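Local coordinates for uncharacterized protein (Parabacteroides merdae ATCC 43184, PDB 5BMT) that is of unknown function but probably joins a lipoprotein-type OB domain to a region with an immunoglobulin-like fold, at residues Ser109-Ser114 against Thr187-Leu192; Lys118-Ile123 against Tyr157-Arg162; Gln133-Ile138 against Ala177-Ala182; Asp151-Val156 against Ser227-Phe232; Gly194-Ser197 against Ile203-Tyr206. All coordinates share one frame; numbering follows the deposited sequence. Where two conformers were deposited one is given.

Contact 1: residues Ser109-Ser114 against Thr187-Leu192. With SO4 (sulfate ion), chain D.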
# COMPACT_ATOMS: atom_id res chain seq x y z
N SER A 109 -5.59 0.98 -3.35
CA SER A 109 -4.28 0.38 -3.03
C SER A 109 -3.47 0.14 -4.27
O SER A 109 -3.98 0.21 -5.39
CB SER A 109 -4.46 -0.93 -2.28
OG SER A 109 -4.83 -1.97 -3.15
N ALA A 110 -2.19 -0.12 -4.03
CA ALA A 110 -1.27 -0.49 -5.10
C ALA A 110 -0.16 -1.32 -4.52
O ALA A 110 0.22 -1.12 -3.37
CB ALA A 110 -0.67 0.74 -5.77
N LEU A 111 0.40 -2.21 -5.34
CA LEU A 111 1.56 -2.99 -4.96
C LEU A 111 2.80 -2.23 -5.36
O LEU A 111 2.98 -1.90 -6.55
CB LEU A 111 1.53 -4.39 -5.61
CG LEU A 111 2.69 -5.32 -5.18
CD1 LEU A 111 2.60 -5.67 -3.69
CD2 LEU A 111 2.67 -6.63 -5.99
N LEU A 112 3.66 -1.97 -4.38
CA LEU A 112 4.96 -1.32 -4.60
C LEU A 112 6.07 -2.34 -4.57
O LEU A 112 6.04 -3.28 -3.75
CB LEU A 112 5.22 -0.28 -3.51
CG LEU A 112 4.60 1.12 -3.75
CD1 LEU A 112 3.06 1.07 -3.63
CD2 LEU A 112 5.18 2.14 -2.74
N PHE A 113 7.09 -2.11 -5.40
CA PHE A 113 8.28 -2.96 -5.51
C PHE A 113 9.54 -2.22 -5.15
O PHE A 113 9.68 -1.06 -5.50
CB PHE A 113 8.43 -3.45 -6.98
CG PHE A 113 7.30 -4.30 -7.50
CD1 PHE A 113 6.08 -3.73 -7.86
CD2 PHE A 113 7.45 -5.67 -7.60
CE1 PHE A 113 5.02 -4.55 -8.29
CE2 PHE A 113 6.41 -6.47 -8.10
CZ PHE A 113 5.20 -5.91 -8.43
N SER A 114 10.50 -2.91 -4.53
CA SER A 114 11.82 -2.34 -4.29
C SER A 114 12.83 -3.43 -4.63
O SER A 114 12.46 -4.51 -5.10
CB SER A 114 11.98 -1.83 -2.86
OG SER A 114 12.02 -2.87 -1.90
N THR A 187 4.49 -12.65 -0.23
CA THR A 187 3.91 -13.97 -0.46
C THR A 187 2.69 -13.87 -1.37
O THR A 187 2.44 -14.80 -2.15
CB THR A 187 3.61 -14.70 0.84
OG1 THR A 187 2.66 -13.93 1.57
CG2 THR A 187 4.90 -14.92 1.68
N LEU A 188 1.95 -12.73 -1.31
CA LEU A 188 0.82 -12.56 -2.23
C LEU A 188 1.33 -12.54 -3.65
O LEU A 188 0.76 -13.20 -4.53
CB LEU A 188 0.08 -11.26 -1.92
CG LEU A 188 -1.14 -11.02 -2.80
CD1 LEU A 188 -2.26 -11.97 -2.47
CD2 LEU A 188 -1.63 -9.62 -2.72
N TYR A 189 2.41 -11.79 -3.89
CA TYR A 189 2.95 -11.73 -5.25
C TYR A 189 3.35 -13.11 -5.75
O TYR A 189 2.97 -13.46 -6.87
CB TYR A 189 4.20 -10.81 -5.25
CG TYR A 189 4.88 -10.75 -6.60
CD1 TYR A 189 4.49 -9.80 -7.55
CD2 TYR A 189 5.89 -11.64 -6.93
CE1 TYR A 189 5.10 -9.75 -8.81
CE2 TYR A 189 6.52 -11.59 -8.18
CZ TYR A 189 6.13 -10.63 -9.10
OH TYR A 189 6.73 -10.61 -10.35
N SER A 190 4.11 -13.88 -4.95
CA SER A 190 4.57 -15.19 -5.38
C SER A 190 3.40 -16.11 -5.66
O SER A 190 3.42 -16.83 -6.67
CB SER A 190 5.49 -15.82 -4.34
OG SER A 190 6.63 -15.00 -4.16
N MSE A 191 2.35 -16.07 -4.81
CA MSE A 191 1.22 -16.95 -5.00
C MSE A 191 0.43 -16.56 -6.25
O MSE A 191 0.12 -17.46 -7.05
CB MSE A 191 0.32 -16.93 -3.77
CG MSE A 191 -0.84 -17.92 -3.87
SE MSE A 191 -1.98 -17.79 -2.32
CE MSE A 191 -2.68 -16.10 -2.68
N LEU A 192 0.08 -15.28 -6.41
CA LEU A 192 -0.71 -14.88 -7.58
C LEU A 192 0.11 -14.95 -8.87
O LEU A 192 -0.47 -15.26 -9.91
CB LEU A 192 -1.35 -13.50 -7.41
CG LEU A 192 -2.28 -13.41 -6.18
CD1 LEU A 192 -2.93 -12.03 -6.08
CD2 LEU A 192 -3.38 -14.46 -6.24
S SO4 D . 8.94 -14.80 -6.73
O1 SO4 D . 8.77 -13.84 -5.64
O2 SO4 D . 9.40 -14.09 -7.93
O3 SO4 D . 9.94 -15.80 -6.33
O4 SO4 D . 7.68 -15.47 -7.01

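Contact 2: residues Lys118-Ile123 against Tyr157-Arg162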
# COMPACT_ATOMS: atom_id res chain seq x y z
N LYS A 118 8.34 -6.21 -1.29
CA LYS A 118 7.08 -5.83 -1.94
C LYS A 118 6.11 -5.45 -0.84
O LYS A 118 6.02 -6.17 0.17
CB LYS A 118 6.49 -6.95 -2.82
CG LYS A 118 7.47 -7.36 -3.94
CD LYS A 118 6.86 -8.38 -4.87
CE LYS A 118 7.89 -8.85 -5.90
NZ LYS A 118 8.86 -9.81 -5.30
N ARG A 119 5.39 -4.33 -1.03
CA ARG A 119 4.37 -3.92 -0.06
C ARG A 119 3.16 -3.43 -0.76
O ARG A 119 3.27 -2.67 -1.73
CB ARG A 119 4.84 -2.81 0.90
CG ARG A 119 5.66 -3.29 2.11
CD ARG A 119 7.14 -3.32 1.79
NE ARG A 119 7.87 -3.74 3.00
CZ ARG A 119 7.98 -4.99 3.44
NH1 ARG A 119 7.44 -6.00 2.74
NH2 ARG A 119 8.63 -5.25 4.57
N ILE A 120 1.97 -3.79 -0.25
CA ILE A 120 0.76 -3.15 -0.73
C ILE A 120 0.57 -1.89 0.12
O ILE A 120 0.56 -1.98 1.36
CB ILE A 120 -0.47 -4.06 -0.60
CG1 ILE A 120 -0.26 -5.36 -1.36
CG2 ILE A 120 -1.74 -3.33 -1.09
CD1 ILE A 120 -1.28 -6.45 -0.93
N VAL A 121 0.48 -0.73 -0.50
CA VAL A 121 0.10 0.47 0.24
C VAL A 121 -1.40 0.58 0.05
O VAL A 121 -1.88 0.54 -1.10
CB VAL A 121 0.83 1.75 -0.24
CG1 VAL A 121 0.21 3.02 0.37
CG2 VAL A 121 2.31 1.67 0.09
N VAL A 122 -2.14 0.68 1.16
CA VAL A 122 -3.59 0.79 1.05
C VAL A 122 -4.02 2.02 1.83
O VAL A 122 -3.41 2.35 2.85
CB VAL A 122 -4.33 -0.51 1.45
CG1 VAL A 122 -3.90 -1.03 2.78
CG2 VAL A 122 -5.84 -0.37 1.38
N ILE A 123 -5.02 2.72 1.31
CA ILE A 123 -5.48 3.94 1.95
C ILE A 123 -6.94 3.79 2.44
O ILE A 123 -7.88 4.22 1.77
CB ILE A 123 -5.30 5.16 1.03
CG1 ILE A 123 -3.84 5.23 0.46
CG2 ILE A 123 -5.64 6.44 1.83
CD1 ILE A 123 -3.62 6.40 -0.51
N TYR A 157 -8.94 -10.75 -8.42
CA TYR A 157 -8.91 -11.33 -7.08
C TYR A 157 -9.43 -10.31 -6.10
O TYR A 157 -9.28 -9.11 -6.32
CB TYR A 157 -7.47 -11.72 -6.69
CG TYR A 157 -6.97 -12.93 -7.44
CD1 TYR A 157 -7.18 -14.21 -6.94
CD2 TYR A 157 -6.28 -12.80 -8.64
CE1 TYR A 157 -6.72 -15.34 -7.63
CE2 TYR A 157 -5.81 -13.92 -9.33
CZ TYR A 157 -6.03 -15.18 -8.82
OH TYR A 157 -5.55 -16.29 -9.47
N THR A 158 -10.04 -10.77 -5.01
CA THR A 158 -10.55 -9.82 -4.03
C THR A 158 -9.88 -10.05 -2.67
O THR A 158 -9.86 -11.18 -2.16
CB THR A 158 -12.09 -9.97 -3.90
OG1 THR A 158 -12.69 -9.61 -5.14
CG2 THR A 158 -12.67 -9.07 -2.79
N LEU A 159 -9.30 -8.97 -2.14
CA LEU A 159 -8.72 -8.92 -0.80
C LEU A 159 -9.73 -8.20 0.09
O LEU A 159 -10.62 -7.52 -0.45
CB LEU A 159 -7.38 -8.17 -0.82
CG LEU A 159 -6.15 -8.93 -1.28
CD1 LEU A 159 -6.24 -9.35 -2.75
CD2 LEU A 159 -4.90 -8.09 -1.09
N CYS A 160 -9.64 -8.38 1.40
CA CYS A 160 -10.57 -7.72 2.29
C CYS A 160 -9.83 -6.91 3.35
O CYS A 160 -8.90 -7.41 3.98
CB CYS A 160 -11.50 -8.74 2.93
SG CYS A 160 -12.62 -8.02 4.15
N LEU A 161 -10.26 -5.65 3.55
CA LEU A 161 -9.65 -4.80 4.58
C LEU A 161 -10.69 -4.47 5.62
O LEU A 161 -11.79 -3.98 5.27
CB LEU A 161 -9.07 -3.51 4.00
CG LEU A 161 -8.37 -2.60 5.04
CD1 LEU A 161 -7.11 -3.26 5.62
CD2 LEU A 161 -7.99 -1.28 4.41
N ARG A 162 -10.38 -4.79 6.89
CA ARG A 162 -11.23 -4.45 8.00
C ARG A 162 -10.42 -3.71 9.06
O ARG A 162 -9.19 -3.82 9.10
CB ARG A 162 -11.95 -5.68 8.55
CG ARG A 162 -12.93 -6.15 7.46
CD ARG A 162 -13.54 -7.50 7.67
NE ARG A 162 -14.53 -7.46 8.74
CZ ARG A 162 -15.29 -8.50 9.07
NH1 ARG A 162 -15.22 -9.64 8.39
NH2 ARG A 162 -16.16 -8.39 10.06

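Contact 3: residues Gln133-Ile138 against Ala177-Ala182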
# COMPACT_ATOMS: atom_id res chain seq x y z
N GLN A 133 -7.45 9.61 16.94
CA GLN A 133 -8.00 8.25 16.92
C GLN A 133 -6.93 7.33 16.34
O GLN A 133 -6.20 7.74 15.43
CB GLN A 133 -9.28 8.22 16.05
CG GLN A 133 -9.94 6.82 15.94
CD GLN A 133 -11.23 6.89 15.15
OE1 GLN A 133 -12.07 7.78 15.34
NE2 GLN A 133 -11.46 5.88 14.32
N LYS A 134 -6.84 6.11 16.85
CA LYS A 134 -5.90 5.14 16.31
C LYS A 134 -6.65 3.87 15.98
O LYS A 134 -7.47 3.41 16.78
CB LYS A 134 -4.74 4.85 17.29
CG LYS A 134 -3.87 6.08 17.62
CD LYS A 134 -2.78 6.31 16.57
CE LYS A 134 -2.01 7.58 16.80
NZ LYS A 134 -2.69 8.74 16.17
N ASN A 135 -6.35 3.30 14.82
CA ASN A 135 -6.97 2.06 14.37
C ASN A 135 -5.92 1.02 14.12
O ASN A 135 -4.76 1.36 13.84
CB ASN A 135 -7.72 2.28 13.05
CG ASN A 135 -8.68 3.43 13.02
OD1 ASN A 135 -9.27 3.80 14.03
ND2 ASN A 135 -9.02 3.87 11.82
N THR A 136 -6.33 -0.25 14.13
CA THR A 136 -5.51 -1.35 13.64
C THR A 136 -6.33 -2.06 12.58
O THR A 136 -7.56 -1.88 12.50
CB THR A 136 -4.94 -2.28 14.70
OG1 THR A 136 -6.01 -2.79 15.48
CG2 THR A 136 -3.83 -1.58 15.53
N TYR A 137 -5.65 -2.83 11.76
CA TYR A 137 -6.26 -3.41 10.58
C TYR A 137 -5.97 -4.86 10.40
O TYR A 137 -5.02 -5.41 10.95
CB TYR A 137 -5.71 -2.67 9.33
CG TYR A 137 -6.06 -1.19 9.33
CD1 TYR A 137 -7.26 -0.74 8.78
CD2 TYR A 137 -5.21 -0.25 9.92
CE1 TYR A 137 -7.62 0.60 8.85
CE2 TYR A 137 -5.57 1.10 10.00
CZ TYR A 137 -6.77 1.52 9.45
OH TYR A 137 -7.15 2.85 9.53
N ILE A 138 -6.82 -5.49 9.58
CA ILE A 138 -6.62 -6.84 9.15
C ILE A 138 -6.89 -6.87 7.65
O ILE A 138 -7.98 -6.48 7.20
CB ILE A 138 -7.46 -7.91 9.94
CG1 ILE A 138 -7.38 -9.30 9.29
CG2 ILE A 138 -8.93 -7.51 10.08
CD1 ILE A 138 -6.29 -10.00 9.67
N ALA A 177 -11.41 11.06 6.42
CA ALA A 177 -10.05 10.89 6.89
C ALA A 177 -9.41 9.71 6.25
O ALA A 177 -10.07 8.70 6.02
CB ALA A 177 -10.05 10.72 8.40
N MSE A 178 -8.12 9.83 5.96
CA MSE A 178 -7.36 8.77 5.32
C MSE A 178 -6.26 8.27 6.23
O MSE A 178 -5.67 9.06 6.96
CB MSE A 178 -6.76 9.26 4.00
CG MSE A 178 -7.84 9.57 2.96
SE MSE A 178 -7.24 10.48 1.34
CE MSE A 178 -5.58 11.30 2.02
N ASP A 179 -6.02 6.96 6.22
CA ASP A 179 -5.00 6.36 7.09
C ASP A 179 -4.13 5.37 6.30
O ASP A 179 -4.28 4.15 6.43
CB ASP A 179 -5.68 5.63 8.27
CG ASP A 179 -4.75 5.17 9.40
OD1 ASP A 179 -3.59 5.65 9.46
OD2 ASP A 179 -5.21 4.38 10.26
N PRO A 180 -3.19 5.89 5.50
CA PRO A 180 -2.35 5.01 4.69
C PRO A 180 -1.57 4.01 5.55
O PRO A 180 -0.98 4.38 6.57
CB PRO A 180 -1.40 5.97 3.96
CG PRO A 180 -2.08 7.32 4.03
CD PRO A 180 -2.91 7.33 5.26
N ILE A 181 -1.60 2.74 5.13
CA ILE A 181 -0.88 1.65 5.82
C ILE A 181 -0.13 0.80 4.79
O ILE A 181 -0.41 0.88 3.59
CB ILE A 181 -1.84 0.76 6.67
CG1 ILE A 181 -2.88 0.10 5.74
CG2 ILE A 181 -2.50 1.58 7.78
CD1 ILE A 181 -3.81 -0.97 6.43
N ALA A 182 0.81 -0.02 5.29
CA ALA A 182 1.60 -0.90 4.44
C ALA A 182 1.31 -2.34 4.80
O ALA A 182 1.36 -2.67 5.99
CB ALA A 182 3.07 -0.59 4.64
O HOH W 1 -4.62 4.69 12.97

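Contact 4: residues Asp151-Val156 against Ser227-Phe232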
# COMPACT_ATOMS: atom_id res chain seq x y z
N ASP A 151 -16.42 -5.55 -13.80
CA ASP A 151 -16.54 -4.39 -14.69
C ASP A 151 -15.74 -4.52 -16.01
O ASP A 151 -15.04 -3.58 -16.41
CB ASP A 151 -16.13 -3.11 -13.94
CG ASP A 151 -17.09 -2.68 -12.84
OD1 ASP A 151 -18.30 -3.01 -12.94
OD2 ASP A 151 -16.64 -1.97 -11.91
N GLY A 152 -15.84 -5.67 -16.67
CA GLY A 152 -15.14 -5.90 -17.93
C GLY A 152 -13.70 -6.38 -17.83
O GLY A 152 -13.09 -6.68 -18.86
N THR A 153 -13.14 -6.43 -16.61
CA THR A 153 -11.77 -6.93 -16.39
C THR A 153 -11.87 -8.37 -15.95
O THR A 153 -12.59 -8.68 -15.00
CB THR A 153 -10.99 -6.07 -15.38
OG1 THR A 153 -10.93 -4.73 -15.87
CG2 THR A 153 -9.56 -6.58 -15.15
N ASP A 154 -11.15 -9.26 -16.62
CA ASP A 154 -11.20 -10.66 -16.25
C ASP A 154 -10.20 -10.99 -15.13
O ASP A 154 -9.21 -10.28 -14.91
CB ASP A 154 -10.93 -11.54 -17.48
CG ASP A 154 -12.02 -11.47 -18.54
OD1 ASP A 154 -13.22 -11.54 -18.17
OD2 ASP A 154 -11.69 -11.39 -19.73
N ARG A 155 -10.48 -12.08 -14.42
CA ARG A 155 -9.63 -12.71 -13.40
C ARG A 155 -9.19 -11.70 -12.32
O ARG A 155 -8.00 -11.57 -12.03
CB ARG A 155 -8.38 -13.38 -14.06
CG ARG A 155 -8.82 -14.43 -15.10
CD ARG A 155 -7.66 -15.26 -15.66
NE ARG A 155 -6.99 -16.04 -14.61
CZ ARG A 155 -7.37 -17.23 -14.17
NH1 ARG A 155 -8.43 -17.83 -14.69
NH2 ARG A 155 -6.69 -17.83 -13.20
N VAL A 156 -10.16 -11.06 -11.69
CA VAL A 156 -9.87 -10.12 -10.60
C VAL A 156 -9.98 -10.87 -9.25
O VAL A 156 -10.99 -11.54 -8.99
CB VAL A 156 -10.87 -8.94 -10.65
CG1 VAL A 156 -10.62 -7.97 -9.49
CG2 VAL A 156 -10.81 -8.22 -12.00
N SER A 227 -12.82 -1.26 -3.78
CA SER A 227 -11.91 -0.32 -4.42
C SER A 227 -11.97 -0.48 -5.93
O SER A 227 -12.52 -1.45 -6.44
CB SER A 227 -10.47 -0.63 -3.97
OG SER A 227 -9.94 -1.80 -4.59
N LYS A 228 -11.32 0.45 -6.64
CA LYS A 228 -11.08 0.26 -8.05
C LYS A 228 -10.13 -0.93 -8.22
O LYS A 228 -9.46 -1.34 -7.25
CB LYS A 228 -10.40 1.51 -8.64
CG LYS A 228 -11.27 2.74 -8.67
CD LYS A 228 -10.69 3.79 -9.61
CE LYS A 228 -9.48 4.54 -9.08
NZ LYS A 228 -8.73 5.21 -10.17
N ILE A 229 -10.06 -1.47 -9.43
CA ILE A 229 -9.13 -2.54 -9.70
C ILE A 229 -7.69 -1.99 -9.75
O ILE A 229 -7.43 -0.93 -10.33
CB ILE A 229 -9.53 -3.26 -11.01
CG1 ILE A 229 -10.90 -3.97 -10.82
CG2 ILE A 229 -8.43 -4.23 -11.52
CD1 ILE A 229 -11.62 -4.30 -12.15
N SER A 230 -6.78 -2.72 -9.12
CA SER A 230 -5.35 -2.41 -9.12
C SER A 230 -4.63 -3.52 -9.84
O SER A 230 -5.08 -4.67 -9.81
CB SER A 230 -4.84 -2.28 -7.69
OG SER A 230 -5.65 -1.45 -6.88
N GLN A 231 -3.56 -3.20 -10.55
CA GLN A 231 -2.87 -4.25 -11.33
C GLN A 231 -1.39 -4.15 -11.17
O GLN A 231 -0.85 -3.06 -10.95
CB GLN A 231 -3.21 -4.10 -12.82
CG GLN A 231 -4.69 -4.34 -13.11
CD GLN A 231 -5.04 -4.16 -14.56
OE1 GLN A 231 -4.57 -3.23 -15.24
NE2 GLN A 231 -5.92 -5.02 -15.04
N PHE A 232 -0.73 -5.29 -11.33
CA PHE A 232 0.73 -5.30 -11.33
C PHE A 232 1.24 -6.34 -12.30
O PHE A 232 0.56 -7.34 -12.58
CB PHE A 232 1.35 -5.48 -9.93
CG PHE A 232 0.92 -6.72 -9.18
CD1 PHE A 232 1.61 -7.92 -9.32
CD2 PHE A 232 -0.15 -6.67 -8.28
CE1 PHE A 232 1.24 -9.04 -8.60
CE2 PHE A 232 -0.52 -7.80 -7.56
CZ PHE A 232 0.19 -8.97 -7.71

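Contact 5: residues Gly194-Ser197 against Ile203-Tyr206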
# COMPACT_ATOMS: atom_id res chain seq x y z
N GLY A 194 2.25 -17.32 -9.53
CA GLY A 194 2.20 -18.74 -9.85
C GLY A 194 0.88 -19.11 -10.50
O GLY A 194 0.87 -19.75 -11.55
N LYS A 195 -0.26 -18.63 -9.92
CA LYS A 195 -1.60 -18.93 -10.44
C LYS A 195 -1.84 -18.25 -11.81
O LYS A 195 -2.34 -18.89 -12.73
CB LYS A 195 -2.69 -18.45 -9.46
CG LYS A 195 -2.72 -19.21 -8.14
CD LYS A 195 -3.76 -18.62 -7.19
CE LYS A 195 -3.78 -19.30 -5.83
NZ LYS A 195 -4.56 -20.56 -5.83
N GLU A 196 -1.49 -16.96 -11.93
CA GLU A 196 -1.78 -16.24 -13.16
C GLU A 196 -0.82 -16.60 -14.30
O GLU A 196 -1.29 -16.67 -15.45
CB GLU A 196 -1.84 -14.73 -12.92
CG GLU A 196 -3.09 -14.35 -12.11
CD GLU A 196 -4.36 -14.98 -12.65
OE1 GLU A 196 -4.72 -14.66 -13.81
OE2 GLU A 196 -4.91 -15.90 -12.00
N SER A 197 0.47 -16.91 -14.02
CA SER A 197 1.36 -17.33 -15.12
C SER A 197 0.89 -18.70 -15.66
O SER A 197 0.89 -18.91 -16.89
CB SER A 197 2.82 -17.39 -14.65
OG SER A 197 2.99 -18.40 -13.67
N ILE A 203 -0.12 -10.32 -16.04
CA ILE A 203 -0.46 -9.37 -14.98
C ILE A 203 -1.35 -10.04 -13.96
O ILE A 203 -1.89 -11.13 -14.20
CB ILE A 203 -1.18 -8.09 -15.56
CG1 ILE A 203 -2.57 -8.46 -16.18
CG2 ILE A 203 -0.29 -7.29 -16.54
CD1 ILE A 203 -3.60 -7.32 -16.21
N VAL A 204 -1.50 -9.36 -12.83
CA VAL A 204 -2.45 -9.73 -11.78
C VAL A 204 -3.36 -8.54 -11.57
O VAL A 204 -2.88 -7.41 -11.55
CB VAL A 204 -1.74 -10.13 -10.46
CG1 VAL A 204 -2.74 -10.22 -9.30
CG2 VAL A 204 -1.00 -11.45 -10.64
N SER A 205 -4.66 -8.80 -11.43
CA SER A 205 -5.67 -7.78 -11.14
C SER A 205 -6.31 -8.10 -9.81
O SER A 205 -6.67 -9.26 -9.57
CB SER A 205 -6.75 -7.76 -12.22
OG SER A 205 -6.23 -7.38 -13.49
N TYR A 206 -6.45 -7.09 -8.96
CA TYR A 206 -7.11 -7.34 -7.68
C TYR A 206 -7.89 -6.10 -7.23
O TYR A 206 -7.70 -5.00 -7.77
CB TYR A 206 -6.10 -7.77 -6.60
CG TYR A 206 -5.26 -6.62 -6.06
CD1 TYR A 206 -4.07 -6.25 -6.69
CD2 TYR A 206 -5.65 -5.92 -4.92
CE1 TYR A 206 -3.31 -5.17 -6.22
CE2 TYR A 206 -4.85 -4.89 -4.40
CZ TYR A 206 -3.72 -4.48 -5.08
OH TYR A 206 -3.01 -3.40 -4.62
O HOH W 2 -4.40 -12.15 -14.53

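Contact 1: residues Ser109-Ser114 against Thr187-Leu192
Tyr189, the helix residue that meets Leu111 and Phe113, is tied down at its hydroxyl: its OH hydrogen-bonds to Glu236 near the C-terminus. The contact packs the end of strand 106-113 against helix 186-198. It belongs to the part of the chain where a helix covers strands of the immunoglobulin-like fold. The backbones stay apart, with CA of Leu111 and CA of Tyr189 8.9 Å from each other. Side chains bridge the gap. In Tyr189 CG is anti to the backbone N (chi1 177°), and this sends the ring out from the helix toward the strand. Leu111 leans on that ring from the edge, close to the ring plane, with its CD2 methyl 4.0 Å from CD1 of Tyr189. Phe113 comes in farther along. Its CE2 is 3.6 Å from CE1 of Tyr189, and that CE1 lies near the plane of the Phe113 ring, at its edge. The two rings are almost perpendicular, at 87°, with centroids 5.6 Å apart. Phe232 packs against both strand side chains, and Lys118 makes a cation-pi contact with Tyr189. No hydrogen bond joins the two segments, so the contact is apolar and aromatic, while the polar end of Tyr189 is served from outside. A sulfate ion, probably from the crystallisation liquor, sits beside the helix. Its O1 is 2.8 Å from OG of Ser190, which also has Gly186 O as a partner. Sulfate O2 lies in the plane of the Tyr189 ring, at the edge, 3.8 Å from CE2.

Contact 2: residues Lys118-Ile123 against Tyr157-Arg162
Ile120 has CG1 anti to the carbonyl carbon (chi1 -58°), and Leu161 has CG anti to its backbone N (chi1 -178°). These settings send the ends of the two side chains into the space between strand 118-126 and strand 153-167. There Ile120 meets Leu159, and Leu161 meets Val122. The arrangement is consistent with the packed interior of a beta sandwich, as in an immunoglobulin-like fold. The strands do not pair here. CA of Ile120 and CA of Leu159 are 11.1 Å apart, and CA of Val122 and CA of Leu161 are 9.0 Å apart. No hydrogen bond crosses the gap. All four residues are buried. Ile120 and Val122 point inward as every second residue of their strand, and so do Leu159 and Leu161 of theirs. Both pairs meet tip to tip. CD1 of Ile120 lies 4.0 Å from CD2 of Leu159. Neighbours fill in around the pairs: Leu188 of helix 186-198 touches Ile120 and Leu159, and Ile181 touches Val122 and Leu161. The strand 118-126 also holds a polar detail at its start. Arg119 NH1 donates to the backbone O of Lys118 at 2.9 Å, from above the carbonyl plane, and forms a salt bridge with Glu184. In the second pair, CG2 of Val122 is 3.8 Å from CD2 of Leu161.

Contact 3: residues Gln133-Ile138 against Ala177-Ala182
Asn135 and Tyr137 of strand 134-140 face Asp179 and Ile181, and a relay of hydrogen bonds reaches them from Gln133. Gln133 NE2 donates to Asn135 OD1 at 3.0 Å. The bond is nearly straight (176°) and uses a lone pair in the carbonyl plane. Next, Asn135 ND2 donates to Tyr137 OH at 3.1 Å. The amide of Asn135 thus accepts at one end and donates at the other, which fixes its flip. The backbone N of Asn135 donates a hydrogen bond to a water, which donates in turn to Asp179 OD2 at 2.8 Å. Tyr137 has CG anti to the carbonyl carbon (chi1 -62°), which points the ring at the second segment, with Asp179 at its edge and Ile181 over a face. Its OH donates to Asp179 OD2 at 2.6 Å. The phenol meets that oxygen on its anti side, 20° out of the carboxylate plane; the water is its second donor. Such a short bond to a carboxylate would tend to polarise the phenol. CD1 of Ile181 lies 3.7 Å from CG of Tyr137, a CH-pi contact. Pro124 and Phe126 also pack on this tyrosine. Strand 173-184 is interrupted at Asp179 and Pro180. The buried Tyr137 ring and Ile181 are consistent with the edge of an immunoglobulin-like sandwich interior, with the polar relay at its partly exposed rim.

Contact 4: residues Asp151-Val156 against Ser227-Phe232
The backbones of 151-156 and 227-232 come nearest at Val156 and Ile229, whose CA atoms are 7.7 Å apart. No hydrogen bond links the segments. Asp151 and Gly152 have the backbone angles of a type I' turn, which closes a beta hairpin between antiparallel strands 148-150 and 153-167. Arg155 also has positive phi (53°), and the chain turns a corner at Asp154 and Arg155. These bends put Thr153 and Val156 on the side of Ile229. The contact thus packs the hairpin and its corner on strand 221-233, which pairs antiparallel with strand 203-214. Ile229 is the hub. With CG1 anti to the carbonyl carbon (chi1 -66°), its CD1 runs up to Thr153 and lies 3.7 Å from CB of Thr153. The same methyl is 4.0 Å from CG2 of Val156, and Val150 packs on both Val156 and Ile229. Gln231 reaches over with an extended chain, its NE2 4.0 Å from CG2 of Thr153. The chemistry is thus methyl against methyl and methine: one isoleucine tip joins the corner to strand 221-233, while Gln231 NE2 takes its hydrogen-bond partner, Ser205 OG, from strand 203-214.

Contact 5: residues Gly194-Ser197 against Ile203-Tyr206
Glu196 gives up the most surface here, followed by Val204 and Ile203. The setting is a helix-turn-strand unit: helix 186-198 ends, a short turn follows, and strand 203-214 heads back obliquely past the helix end, next to strand 153-167 in the sheet. CA of Glu196 and CA of Val204 are 6.7 Å apart. Glu196 has CG anti to the carbonyl carbon (chi1 -70°) and bends again at chi2 (-49°). This lays its aliphatic part on the strand while the carboxylate turns off to one side. CG of Glu196 sits 3.9 Å from CG2 of Val204, and the two side chains cross at about a right angle. Val204 packs further on Phe232 and Ile234. Ile203 takes part through its backbone, since its side chain points away from the helix. Its carbonyl O is 3.8 Å from CB of Glu196. The carboxylate is buried but well supplied. OE1 forms a salt bridge with Arg155 NE, and OE2 accepts a hydrogen bond from Tyr157 OH. These two partners probably keep Glu196 ionised, and they link the helix to strand 153-167 at and just after its corner. The segments themselves share no direct hydrogen bond. A water makes the link instead, donating one proton to OE1 of Glu196 at 2.6 Å and the other to O of Ile203 at 2.7 Å.

How the contacts relate
All five contacts reach the same large mixed sheet, whose branched or curled form is consistent with an immunoglobulin-like fold. Contact 2 is the most central, with its centre about 7 Å from that of the chain. Contact 1 lies about 10 Å from it, centre to centre, and their strands 106-113 and 118-126 are neighbours in the sheet. Contact 3 is about 12 Å from contact 2, toward one end. Contacts 4 and 5, about 11 Å apart, lie toward the other, and contact 5 is about 27 Å from contact 3. Contacts 1 and 5 use helix 186-198; contacts 2 and 4 use strand 153-167. Along the chain contact 2 crosses contacts 3 and 4, while contact 5 opens after contacts 1, 2 and 3 have closed.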